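Lmo1340 protein (Listeria monocytogenes, PDB 4NLM) is of unknown function but is probably a surface lipoprotein built around a YqgU-like beta-propeller domain. Local coordinates at residues 66-71 / 85-91; 47-53 / 335-341; 273-278 / 323-329. One frame throughout, in Å; residues are numbered along the deposited sequence.

Overall arrangement
Lmo1340 illustrates how a beta-propeller joins its blades at several points. From the N terminus, strand 40-41 goes to the outer edge of the sheet that holds strands 326-328, 334-337, 343-346 and 352-357. Contact 2 ties the next strand, 47-55, first of the 47-87 sheet, to that same sheet at 335-341, closing a loop of 281 residues. Inside it lie both other contacts, in series. Contact 1 closes early, joining 66-71 to 85-91 within a hairpin and at the step into the next sheet. Contact 3 sets the loop 273-278 against 323-329 and touches contact 2 through strands 326-328 and 334-337. The centres of contacts 1 and 3 are about 26 Å apart.

Contact 1 (66-71 / 85-91); sequences SGVTYF and FNTKESI
The Tyr70 ring lies alongside Asn86, its CD2 3.7 Å from Asn86 CB, with ring and amide planes turned 50° apart. One face carries Val68 CG1, 3.4 Å above the ring plane and offset toward the rim. On the sheet's other side, the Phe71 ring takes Phe85 O and Ile91 CD1 at its edge, while its CD2 meets the Phe85 ring edge. Thr69 and Ile91 approach tip to tip, Thr69 OG1 3.7 Å from Ile91 CG1. Val68 CG1, anti to the backbone N (chi1 -180°), also reaches Asn86, leaving CG2 for Lys88.

The backbones pair as the beta hairpin of strands 68-75 and 81-87. Thr69 and Thr87 bond both ways, Thr69 N to Thr87 O at 2.8 Å, and Phe71 N donates to Phe85 O; the return bond from Phe85 N to Phe71 O is weak. Thr87 OG1 accepts from Glu89 N in an ST turn. One water, beside the last direct bond, joins Thr69 OG1, Thr87 O and Glu89 O; another continues the ladder from Gly67 O to Lys88 O, and two link Lys88 NZ to Ser66 O. Direct bonding thus yields to solvent where the chain passes to strand 90-96 of the next sheet, probably the next blade.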
loop_
_atom_site.group_PDB
_atom_site.type_symbol
_atom_site.label_atom_id
_atom_site.label_comp_id
_atom_site.label_asym_id
_atom_site.label_seq_id
_atom_site.Cartn_x
_atom_site.Cartn_y
_atom_site.Cartn_z
ATOM N N SER A 66 -22.812 -0.283 16.214
ATOM C CA SER A 66 -23.274 0.670 17.199
ATOM C C SER A 66 -22.308 1.837 17.380
ATOM O O SER A 66 -22.108 2.314 18.494
ATOM C CB SER A 66 -23.531 -0.045 18.517
ATOM O OG SER A 66 -24.663 -0.866 18.381
ATOM N N GLY A 67 -21.721 2.296 16.282
ATOM C CA GLY A 67 -20.814 3.440 16.311
ATOM C C GLY A 67 -19.411 3.168 16.770
ATOM O O GLY A 67 -18.599 4.073 16.806
ATOM N N VAL A 68 -19.133 1.921 17.105
ATOM C CA VAL A 68 -17.822 1.576 17.563
ATOM C C VAL A 68 -17.089 0.765 16.489
ATOM O O VAL A 68 -17.633 -0.221 15.985
ATOM C CB VAL A 68 -17.898 0.724 18.839
ATOM C CG1 VAL A 68 -16.499 0.380 19.312
ATOM C CG2 VAL A 68 -18.632 1.472 19.948
ATOM N N THR A 69 -15.890 1.212 16.110
ATOM C CA THR A 69 -15.057 0.462 15.189
ATOM C C THR A 69 -14.174 -0.434 16.020
ATOM O O THR A 69 -13.506 0.023 16.966
ATOM C CB THR A 69 -14.218 1.384 14.302
ATOM O OG1 THR A 69 -15.061 2.159 13.455
ATOM C CG2 THR A 69 -13.282 0.588 13.432
ATOM N N TYR A 70 -14.145 -1.702 15.629
ATOM C CA TYR A 70 -13.336 -2.711 16.268
ATOM C C TYR A 70 -12.217 -3.198 15.364
ATOM O O TYR A 70 -12.428 -3.471 14.190
ATOM C CB TYR A 70 -14.186 -3.924 16.685
ATOM C CG TYR A 70 -15.258 -3.587 17.686
ATOM C CD1 TYR A 70 -16.521 -3.196 17.278
ATOM C CD2 TYR A 70 -15.014 -3.661 19.039
ATOM C CE1 TYR A 70 -17.508 -2.882 18.187
ATOM C CE2 TYR A 70 -16.001 -3.326 19.962
ATOM C CZ TYR A 70 -17.246 -2.951 19.526
ATOM O OH TYR A 70 -18.221 -2.613 20.445
ATOM N N PHE A 71 -11.022 -3.324 15.938
ATOM C CA PHE A 71 -9.860 -3.905 15.267
ATOM C C PHE A 71 -9.513 -5.196 15.980
ATOM O O PHE A 71 -9.355 -5.220 17.195
ATOM C CB PHE A 71 -8.674 -2.929 15.258
ATOM C CG PHE A 71 -8.942 -1.726 14.427
ATOM C CD1 PHE A 71 -8.772 -1.778 13.070
ATOM C CD2 PHE A 71 -9.382 -0.550 14.993
ATOM C CE1 PHE A 71 -9.026 -0.701 12.280
ATOM C CE2 PHE A 71 -9.656 0.548 14.200
ATOM C CZ PHE A 71 -9.485 0.474 12.843
ATOM N N PHE A 85 -8.070 -3.126 19.565
ATOM C CA PHE A 85 -8.420 -1.732 19.885
ATOM C C PHE A 85 -9.790 -1.425 19.354
ATOM O O PHE A 85 -10.221 -2.011 18.359
ATOM C CB PHE A 85 -7.361 -0.778 19.200
ATOM C CG PHE A 85 -7.512 0.678 19.472
ATOM C CD1 PHE A 85 -6.840 1.248 20.530
ATOM C CD2 PHE A 85 -8.229 1.502 18.622
ATOM C CE1 PHE A 85 -6.933 2.616 20.783
ATOM C CE2 PHE A 85 -8.330 2.865 18.861
ATOM C CZ PHE A 85 -7.683 3.418 19.951
ATOM N N ASN A 86 -10.470 -0.497 19.996
ATOM C CA ASN A 86 -11.739 -0.031 19.472
ATOM C C ASN A 86 -11.863 1.482 19.689
ATOM O O ASN A 86 -11.213 2.046 20.577
ATOM C CB ASN A 86 -12.918 -0.813 20.063
ATOM C CG ASN A 86 -13.120 -0.558 21.539
ATOM O OD1 ASN A 86 -13.641 0.494 21.950
ATOM N ND2 ASN A 86 -12.798 -1.543 22.335
ATOM N N THR A 87 -12.725 2.129 18.894
ATOM C CA THR A 87 -12.894 3.567 18.983
ATOM C C THR A 87 -14.207 4.007 18.393
ATOM O O THR A 87 -14.743 3.367 17.485
ATOM C CB THR A 87 -11.758 4.323 18.253
ATOM O OG1 THR A 87 -11.911 5.731 18.425
ATOM C CG2 THR A 87 -11.694 4.002 16.784
ATOM N N LYS A 88 -14.731 5.119 18.910
ATOM C CA LYS A 88 -15.925 5.739 18.332
ATOM C C LYS A 88 -15.558 6.849 17.346
ATOM O O LYS A 88 -16.433 7.444 16.717
ATOM C CB LYS A 88 -16.808 6.299 19.435
ATOM C CG LYS A 88 -17.408 5.196 20.283
ATOM C CD LYS A 88 -18.419 5.721 21.274
ATOM C CE LYS A 88 -19.272 4.597 21.838
ATOM N NZ LYS A 88 -20.215 4.042 20.824
ATOM N N GLU A 89 -14.270 7.153 17.226
ATOM C CA GLU A 89 -13.822 8.189 16.295
ATOM C C GLU A 89 -14.026 7.756 14.835
ATOM O O GLU A 89 -14.067 6.566 14.547
ATOM C CB GLU A 89 -12.367 8.555 16.565
ATOM C CG GLU A 89 -12.144 9.113 17.955
ATOM C CD GLU A 89 -10.777 9.733 18.202
ATOM O OE1 GLU A 89 -10.023 9.992 17.243
ATOM O OE2 GLU A 89 -10.483 10.024 19.390
ATOM N N SER A 90 -14.114 8.736 13.941
ATOM C CA SER A 90 -14.255 8.500 12.505
ATOM C C SER A 90 -12.910 8.042 11.952
ATOM O O SER A 90 -11.896 8.696 12.172
ATOM C CB SER A 90 -14.711 9.788 11.825
ATOM O OG SER A 90 -14.777 9.629 10.426
ATOM N N ILE A 91 -12.882 6.910 11.257
ATOM C CA ILE A 91 -11.616 6.361 10.778
ATOM C C ILE A 91 -11.235 6.987 9.462
ATOM O O ILE A 91 -12.023 6.947 8.511
ATOM C CB ILE A 91 -11.720 4.819 10.554
ATOM C CG1 ILE A 91 -12.335 4.085 11.766
ATOM C CG2 ILE A 91 -10.371 4.238 10.209
ATOM C CD1 ILE A 91 -11.577 4.256 13.056
HETATM O O HOH W 1 -22.559 4.986 19.532
HETATM O O HOH W 2 -23.066 2.765 21.260
HETATM O O HOH W 3 -19.137 6.643 16.500
HETATM O O HOH W 4 -15.779 4.435 14.716
#

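Contact 2 (47-53 / 335-341); sequences FQRVVGW and VLYGYLF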
loop_
_atom_site.group_PDB
_atom_site.type_symbol
_atom_site.label_atom_id
_atom_site.label_comp_id
_atom_site.label_asym_id
_atom_site.label_seq_id
_atom_site.Cartn_x
_atom_site.Cartn_y
_atom_site.Cartn_z
ATOM N N PHE A 47 -18.992 -5.466 8.402
ATOM C CA PHE A 47 -17.629 -5.669 7.908
ATOM C C PHE A 47 -17.208 -4.383 7.232
ATOM O O PHE A 47 -17.929 -3.868 6.387
ATOM C CB PHE A 47 -17.631 -6.814 6.900
ATOM C CG PHE A 47 -16.293 -7.043 6.200
ATOM C CD1 PHE A 47 -15.101 -7.195 6.916
ATOM C CD2 PHE A 47 -16.232 -7.097 4.833
ATOM C CE1 PHE A 47 -13.923 -7.408 6.270
ATOM C CE2 PHE A 47 -15.043 -7.322 4.174
ATOM C CZ PHE A 47 -13.883 -7.474 4.893
ATOM N N GLN A 48 -16.055 -3.858 7.636
ATOM C CA GLN A 48 -15.483 -2.681 6.979
ATOM C C GLN A 48 -14.434 -3.168 5.973
ATOM O O GLN A 48 -14.540 -2.972 4.778
ATOM C CB GLN A 48 -14.947 -1.661 7.987
ATOM C CG GLN A 48 -16.001 -1.236 8.986
ATOM C CD GLN A 48 -17.177 -0.575 8.293
ATOM O OE1 GLN A 48 -17.003 0.381 7.538
ATOM N NE2 GLN A 48 -18.363 -1.103 8.514
ATOM N N ARG A 49 -13.365 -3.795 6.459
ATOM C CA ARG A 49 -12.367 -4.371 5.586
ATOM C C ARG A 49 -11.376 -5.205 6.372
ATOM O O ARG A 49 -11.310 -5.130 7.596
ATOM C CB ARG A 49 -11.574 -3.286 4.857
ATOM C CG ARG A 49 -10.726 -2.423 5.798
ATOM C CD ARG A 49 -9.844 -1.419 5.077
ATOM N NE ARG A 49 -10.635 -0.425 4.377
ATOM C CZ ARG A 49 -10.899 -0.417 3.069
ATOM N NH1 ARG A 49 -11.637 0.555 2.578
ATOM N NH2 ARG A 49 -10.408 -1.342 2.242
ATOM N N VAL A 50 -10.617 -6.039 5.644
ATOM C CA VAL A 50 -9.349 -6.569 6.142
ATOM C C VAL A 50 -8.296 -5.543 5.733
ATOM O O VAL A 50 -8.165 -5.191 4.578
ATOM C CB VAL A 50 -9.049 -7.946 5.562
ATOM C CG1 VAL A 50 -7.614 -8.365 5.821
ATOM C CG2 VAL A 50 -10.020 -8.955 6.165
ATOM N N VAL A 51 -7.524 -5.056 6.723
ATOM C CA VAL A 51 -6.566 -4.000 6.436
ATOM C C VAL A 51 -5.284 -4.575 5.794
ATOM O O VAL A 51 -4.694 -3.974 4.915
ATOM C CB VAL A 51 -6.213 -3.267 7.739
ATOM C CG1 VAL A 51 -5.088 -2.242 7.528
ATOM C CG2 VAL A 51 -7.451 -2.604 8.310
ATOM N N GLY A 52 -4.879 -5.748 6.247
ATOM C CA GLY A 52 -3.650 -6.391 5.776
ATOM C C GLY A 52 -3.258 -7.545 6.650
ATOM O O GLY A 52 -3.990 -7.948 7.522
ATOM N N TRP A 53 -2.050 -8.073 6.403
ATOM C CA TRP A 53 -1.518 -9.174 7.164
ATOM C C TRP A 53 -0.915 -8.698 8.485
ATOM O O TRP A 53 -0.281 -7.649 8.555
ATOM C CB TRP A 53 -0.379 -9.859 6.399
ATOM C CG TRP A 53 -0.841 -10.512 5.126
ATOM C CD1 TRP A 53 -0.652 -10.047 3.867
ATOM C CD2 TRP A 53 -1.472 -11.764 5.009
ATOM N NE1 TRP A 53 -1.152 -10.932 2.952
ATOM C CE2 TRP A 53 -1.702 -11.982 3.632
ATOM C CE3 TRP A 53 -1.901 -12.721 5.919
ATOM C CZ2 TRP A 53 -2.312 -13.138 3.155
ATOM C CZ3 TRP A 53 -2.540 -13.827 5.457
ATOM C CH2 TRP A 53 -2.733 -14.037 4.077
ATOM N N VAL A 335 -1.818 -14.366 -0.705
ATOM C CA VAL A 335 -1.960 -12.970 -1.120
ATOM C C VAL A 335 -3.408 -12.555 -0.898
ATOM O O VAL A 335 -4.345 -13.223 -1.362
ATOM C CB VAL A 335 -1.591 -12.841 -2.605
ATOM C CG1 VAL A 335 -1.897 -11.458 -3.155
ATOM C CG2 VAL A 335 -0.139 -13.218 -2.836
ATOM N N LEU A 336 -3.605 -11.480 -0.148
ATOM C CA LEU A 336 -4.956 -10.908 0.012
ATOM C C LEU A 336 -5.344 -10.281 -1.298
ATOM O O LEU A 336 -4.547 -9.659 -1.975
ATOM C CB LEU A 336 -4.970 -9.886 1.134
ATOM C CG LEU A 336 -4.792 -10.465 2.548
ATOM C CD1 LEU A 336 -4.427 -9.362 3.529
ATOM C CD2 LEU A 336 -6.056 -11.192 2.984
ATOM N N TYR A 337 -6.640 -10.385 -1.611
ATOM C CA TYR A 337 -7.176 -9.904 -2.869
ATOM C C TYR A 337 -8.524 -9.226 -2.665
ATOM O O TYR A 337 -9.365 -9.751 -1.946
ATOM C CB TYR A 337 -7.367 -11.088 -3.842
ATOM C CG TYR A 337 -8.080 -10.769 -5.144
ATOM C CD1 TYR A 337 -7.508 -9.958 -6.079
ATOM C CD2 TYR A 337 -9.350 -11.278 -5.419
ATOM C CE1 TYR A 337 -8.128 -9.657 -7.264
ATOM C CE2 TYR A 337 -10.013 -10.990 -6.603
ATOM C CZ TYR A 337 -9.409 -10.174 -7.527
ATOM O OH TYR A 337 -10.109 -9.880 -8.693
ATOM N N GLY A 338 -8.698 -8.099 -3.346
ATOM C CA GLY A 338 -10.000 -7.398 -3.387
ATOM C C GLY A 338 -9.922 -6.032 -2.783
ATOM O O GLY A 338 -9.024 -5.740 -1.969
ATOM N N TYR A 339 -10.916 -5.203 -3.077
ATOM C CA TYR A 339 -10.953 -3.888 -2.493
ATOM C C TYR A 339 -11.048 -3.931 -0.978
ATOM O O TYR A 339 -10.580 -2.978 -0.312
ATOM C CB TYR A 339 -12.128 -3.063 -3.075
ATOM C CG TYR A 339 -11.841 -2.641 -4.506
ATOM C CD1 TYR A 339 -10.940 -1.614 -4.764
ATOM C CD2 TYR A 339 -12.394 -3.295 -5.571
ATOM C CE1 TYR A 339 -10.606 -1.255 -6.042
ATOM C CE2 TYR A 339 -12.094 -2.927 -6.883
ATOM C CZ TYR A 339 -11.207 -1.898 -7.107
ATOM O OH TYR A 339 -10.868 -1.506 -8.374
ATOM N N LEU A 340 -11.620 -4.999 -0.409
ATOM C CA LEU A 340 -11.744 -5.139 1.037
ATOM C C LEU A 340 -10.814 -6.243 1.595
ATOM O O LEU A 340 -10.924 -6.580 2.772
ATOM C CB LEU A 340 -13.185 -5.409 1.436
ATOM C CG LEU A 340 -14.170 -4.375 0.954
ATOM C CD1 LEU A 340 -15.544 -4.737 1.481
ATOM C CD2 LEU A 340 -13.802 -2.956 1.373
ATOM N N PHE A 341 -9.968 -6.835 0.732
ATOM C CA PHE A 341 -9.064 -7.922 1.108
ATOM C C PHE A 341 -9.829 -9.044 1.792
ATOM O O PHE A 341 -9.376 -9.629 2.782
ATOM C CB PHE A 341 -7.883 -7.433 1.987
ATOM C CG PHE A 341 -6.819 -6.653 1.260
ATOM C CD1 PHE A 341 -6.523 -6.835 -0.063
ATOM C CD2 PHE A 341 -6.040 -5.769 1.983
ATOM C CE1 PHE A 341 -5.522 -6.096 -0.676
ATOM C CE2 PHE A 341 -5.032 -5.042 1.385
ATOM C CZ PHE A 341 -4.754 -5.204 0.051
HETATM O O HOH W 5 -11.763 0.125 -0.411
#
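The carbonyl O of Phe341 is pressed against Val50, 3.3 Å from Val50 CB, and is buried without a polar partner in the model. Phe341 has a left-handed backbone conformation (phi 53°) at the end of a type I turn from Gly338, whose O accepts from Phe341 N. Its side chain crosses that of Val50 at about a right angle, and Val51 O sits in plane at the ring edge.

Leu340 O accepts from Val50 N at 2.9 Å, the donor standing 27° out of the carbonyl plane. Leu340 divides its branches. CD1 slides past the Phe47 ring, 3.8 Å from CE2, whereas CD2 meets Gln48 O and, obliquely, NH2 of Arg49, whose side chain runs nearly perpendicular. The arginine chain, bent at chi3, brings NH2 to Tyr339 O in the guanidinium plane; this bond is weak, and a water that accepts from Arg49 NH1 gives Tyr339 O a second, weak bond.

At the far end Leu336 is laid on the indole of Trp53. Its CD1 lies 3.7 Å from the centroid of the five-membered ring, over the face, in a CH-pi contact. NE1 donates to Leu327 O, which together with Leu336 over the face restrains the indole.

Gln48 and Arg49 both face Gln62 in a classic beta bulge. Largely apolar packing of their strand on strand 334-337 and the turn after it is consistent with the seating of neighbouring blades in a six-bladed propeller, at the junction between the first four-stranded sheet and the sheet in which strand 40-41 pairs with 352-357.

Contact 3 (273-278 / 323-329); sequences PYFDTN and NQPILSY
Asp276 reaches across to Ser328 with its whole carboxylate. From CB, which passes 4.2 Å from Ile326 CD1, the chain runs anti to the backbone N (chi1 168°), and this carries CG over to the serine. OD1 then takes two backbone donors from opposite faces of the carboxylate plane, Ser328 N and Asn278 N, with OD1 2.9 Å from the N of Ser328. OD2 receives the Ser328 hydroxyl on its syn side, OG lying 2.6 Å away. In one of two conformers of Asn278, ND2 donates to Ser328 OG (3.1 Å) in the amide plane. Three donors on one carboxylate would be expected to favour its ionised form.

At the other end, Tyr274 N donates to a lone pair of Asn323 OD1, 2.8 Å away and in the carbonyl plane. Pro325 lies over one face of the Tyr274 ring, its CG 3.9 Å from the ring centroid in a CH-pi contact. Between these ends the backbones are joined by water: one molecule links Phe275 O to Ile326 N, another Thr277 N to Ile326 O.

The segments run almost parallel, 3° apart end to end. The bond from Asn278 N to Asp276 OD1 makes an Asx turn, set in the loop before strand 284-289. Such side-chain and water bridging joins that loop to strand 326-328, an outermost strand of the last sheet, as expected at a junction between propeller blades.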
loop_
_atom_site.group_PDB
_atom_site.type_symbol
_atom_site.label_atom_id
_atom_site.label_comp_id
_atom_site.label_asym_id
_atom_site.label_seq_id
_atom_site.Cartn_x
_atom_site.Cartn_y
_atom_site.Cartn_z
ATOM N N PRO A 273 -2.530 -1.152 -13.791
ATOM C CA PRO A 273 -3.185 -2.162 -12.990
ATOM C C PRO A 273 -2.574 -2.274 -11.596
ATOM O O PRO A 273 -1.439 -1.807 -11.341
ATOM C CB PRO A 273 -2.962 -3.452 -13.787
ATOM C CG PRO A 273 -2.737 -2.992 -15.180
ATOM C CD PRO A 273 -1.970 -1.716 -15.025
ATOM N N TYR A 274 -3.276 -2.904 -10.672
ATOM C CA TYR A 274 -2.749 -3.098 -9.348
ATOM C C TYR A 274 -1.546 -4.050 -9.319
ATOM O O TYR A 274 -1.492 -5.048 -10.041
ATOM C CB TYR A 274 -3.804 -3.644 -8.391
ATOM C CG TYR A 274 -4.884 -2.637 -8.075
ATOM C CD1 TYR A 274 -4.599 -1.546 -7.262
ATOM C CD2 TYR A 274 -6.171 -2.751 -8.589
ATOM C CE1 TYR A 274 -5.567 -0.598 -6.979
ATOM C CE2 TYR A 274 -7.144 -1.813 -8.315
ATOM C CZ TYR A 274 -6.841 -0.744 -7.508
ATOM O OH TYR A 274 -7.821 0.196 -7.253
ATOM N N PHE A 275 -0.591 -3.750 -8.429
ATOM C CA PHE A 275 0.514 -4.622 -8.109
ATOM C C PHE A 275 0.595 -4.739 -6.599
ATOM O O PHE A 275 0.103 -3.898 -5.856
ATOM C CB PHE A 275 1.843 -4.175 -8.753
ATOM C CG PHE A 275 2.334 -2.833 -8.291
ATOM C CD1 PHE A 275 3.079 -2.684 -7.102
ATOM C CD2 PHE A 275 2.091 -1.717 -9.062
ATOM C CE1 PHE A 275 3.498 -1.427 -6.708
ATOM C CE2 PHE A 275 2.517 -0.463 -8.653
ATOM C CZ PHE A 275 3.241 -0.328 -7.489
ATOM N N ASP A 276 1.254 -5.792 -6.141
ATOM C CA ASP A 276 1.476 -6.018 -4.704
ATOM C C ASP A 276 2.592 -5.127 -4.225
ATOM O O ASP A 276 3.727 -5.200 -4.702
ATOM C CB ASP A 276 1.841 -7.489 -4.520
ATOM C CG ASP A 276 2.378 -7.839 -3.153
ATOM O OD1 ASP A 276 1.999 -7.206 -2.156
ATOM O OD2 ASP A 276 3.208 -8.779 -3.106
ATOM N N THR A 277 2.282 -4.231 -3.296
ATOM C CA THR A 277 3.285 -3.324 -2.765
ATOM C C THR A 277 4.363 -4.019 -1.955
ATOM O O THR A 277 5.431 -3.464 -1.762
ATOM C CB THR A 277 2.590 -2.246 -1.919
ATOM O OG1 THR A 277 1.844 -2.880 -0.884
ATOM C CG2 THR A 277 1.686 -1.359 -2.775
ATOM N N ASN A 278 4.099 -5.241 -1.531
ATOM C CA ASN A 278 5.036 -5.996 -0.761
ATOM C C ASN A 278 5.928 -6.857 -1.667
ATOM O O ASN A 278 5.896 -8.082 -1.605
ATOM C CB ASN A 278 4.251 -6.849 0.220
ATOM C CG ASN A 278 5.108 -7.369 1.346
ATOM O OD1 ASN A 278 5.680 -6.595 2.154
ATOM N ND2 ASN A 278 5.191 -8.687 1.434
ATOM N N ASN A 323 -8.921 -6.996 -12.097
ATOM C CA ASN A 323 -7.876 -6.194 -11.486
ATOM C C ASN A 323 -8.405 -5.565 -10.200
ATOM O O ASN A 323 -9.265 -4.707 -10.274
ATOM C CB ASN A 323 -7.485 -5.116 -12.489
ATOM C CG ASN A 323 -6.534 -4.090 -11.930
ATOM O OD1 ASN A 323 -5.448 -4.432 -11.454
ATOM N ND2 ASN A 323 -6.914 -2.822 -12.009
ATOM N N GLN A 324 -7.913 -5.998 -9.042
ATOM C CA GLN A 324 -8.310 -5.423 -7.762
ATOM C C GLN A 324 -7.063 -5.447 -6.881
ATOM O O GLN A 324 -6.093 -6.125 -7.211
ATOM C CB GLN A 324 -9.450 -6.206 -7.117
ATOM C CG GLN A 324 -10.670 -6.323 -8.028
ATOM C CD GLN A 324 -11.844 -7.009 -7.385
ATOM O OE1 GLN A 324 -11.795 -7.404 -6.235
ATOM N NE2 GLN A 324 -12.928 -7.114 -8.131
ATOM N N PRO A 325 -7.064 -4.732 -5.760
ATOM C CA PRO A 325 -5.854 -4.708 -4.932
ATOM C C PRO A 325 -5.409 -6.087 -4.478
ATOM O O PRO A 325 -6.214 -6.982 -4.220
ATOM C CB PRO A 325 -6.287 -3.818 -3.762
ATOM C CG PRO A 325 -7.284 -2.876 -4.347
ATOM C CD PRO A 325 -8.061 -3.765 -5.270
ATOM N N ILE A 326 -4.087 -6.191 -4.305
ATOM C CA ILE A 326 -3.401 -7.410 -3.848
ATOM C C ILE A 326 -2.298 -7.051 -2.860
ATOM O O ILE A 326 -1.662 -6.043 -3.015
ATOM C CB ILE A 326 -2.851 -8.252 -4.995
ATOM C CG1 ILE A 326 -2.104 -7.387 -6.025
ATOM C CG2 ILE A 326 -3.967 -9.075 -5.630
ATOM C CD1 ILE A 326 -1.350 -8.202 -7.085
ATOM N N LEU A 327 -2.116 -7.919 -1.875
ATOM C CA LEU A 327 -1.071 -7.676 -0.852
ATOM C C LEU A 327 -0.569 -9.019 -0.350
ATOM O O LEU A 327 -1.298 -9.819 0.245
ATOM C CB LEU A 327 -1.664 -6.881 0.307
ATOM C CG LEU A 327 -0.659 -6.608 1.431
ATOM C CD1 LEU A 327 0.490 -5.728 0.995
ATOM C CD2 LEU A 327 -1.403 -5.981 2.602
ATOM N N SER A 328 0.739 -9.218 -0.478
ATOM C CA SER A 328 1.377 -10.403 0.045
ATOM C C SER A 328 1.929 -10.167 1.438
ATOM O O SER A 328 1.944 -9.065 1.952
ATOM C CB SER A 328 2.497 -10.875 -0.886
ATOM O OG SER A 328 3.607 -10.004 -0.853
ATOM N N TYR A 329 2.360 -11.273 2.030
ATOM C CA TYR A 329 3.029 -11.270 3.324
ATOM C C TYR A 329 4.544 -11.441 3.113
ATOM O O TYR A 329 4.990 -11.700 2.007
ATOM C CB TYR A 329 2.423 -12.344 4.248
ATOM C CG TYR A 329 3.060 -12.357 5.625
ATOM C CD1 TYR A 329 2.900 -11.262 6.480
ATOM C CD2 TYR A 329 3.851 -13.420 6.048
ATOM C CE1 TYR A 329 3.509 -11.241 7.716
ATOM C CE2 TYR A 329 4.476 -13.399 7.269
ATOM C CZ TYR A 329 4.295 -12.312 8.107
ATOM O OH TYR A 329 4.924 -12.295 9.337
HETATM O O HOH W 6 -2.614 -3.703 -5.027
HETATM O O HOH W 7 -0.468 -3.831 -2.120
#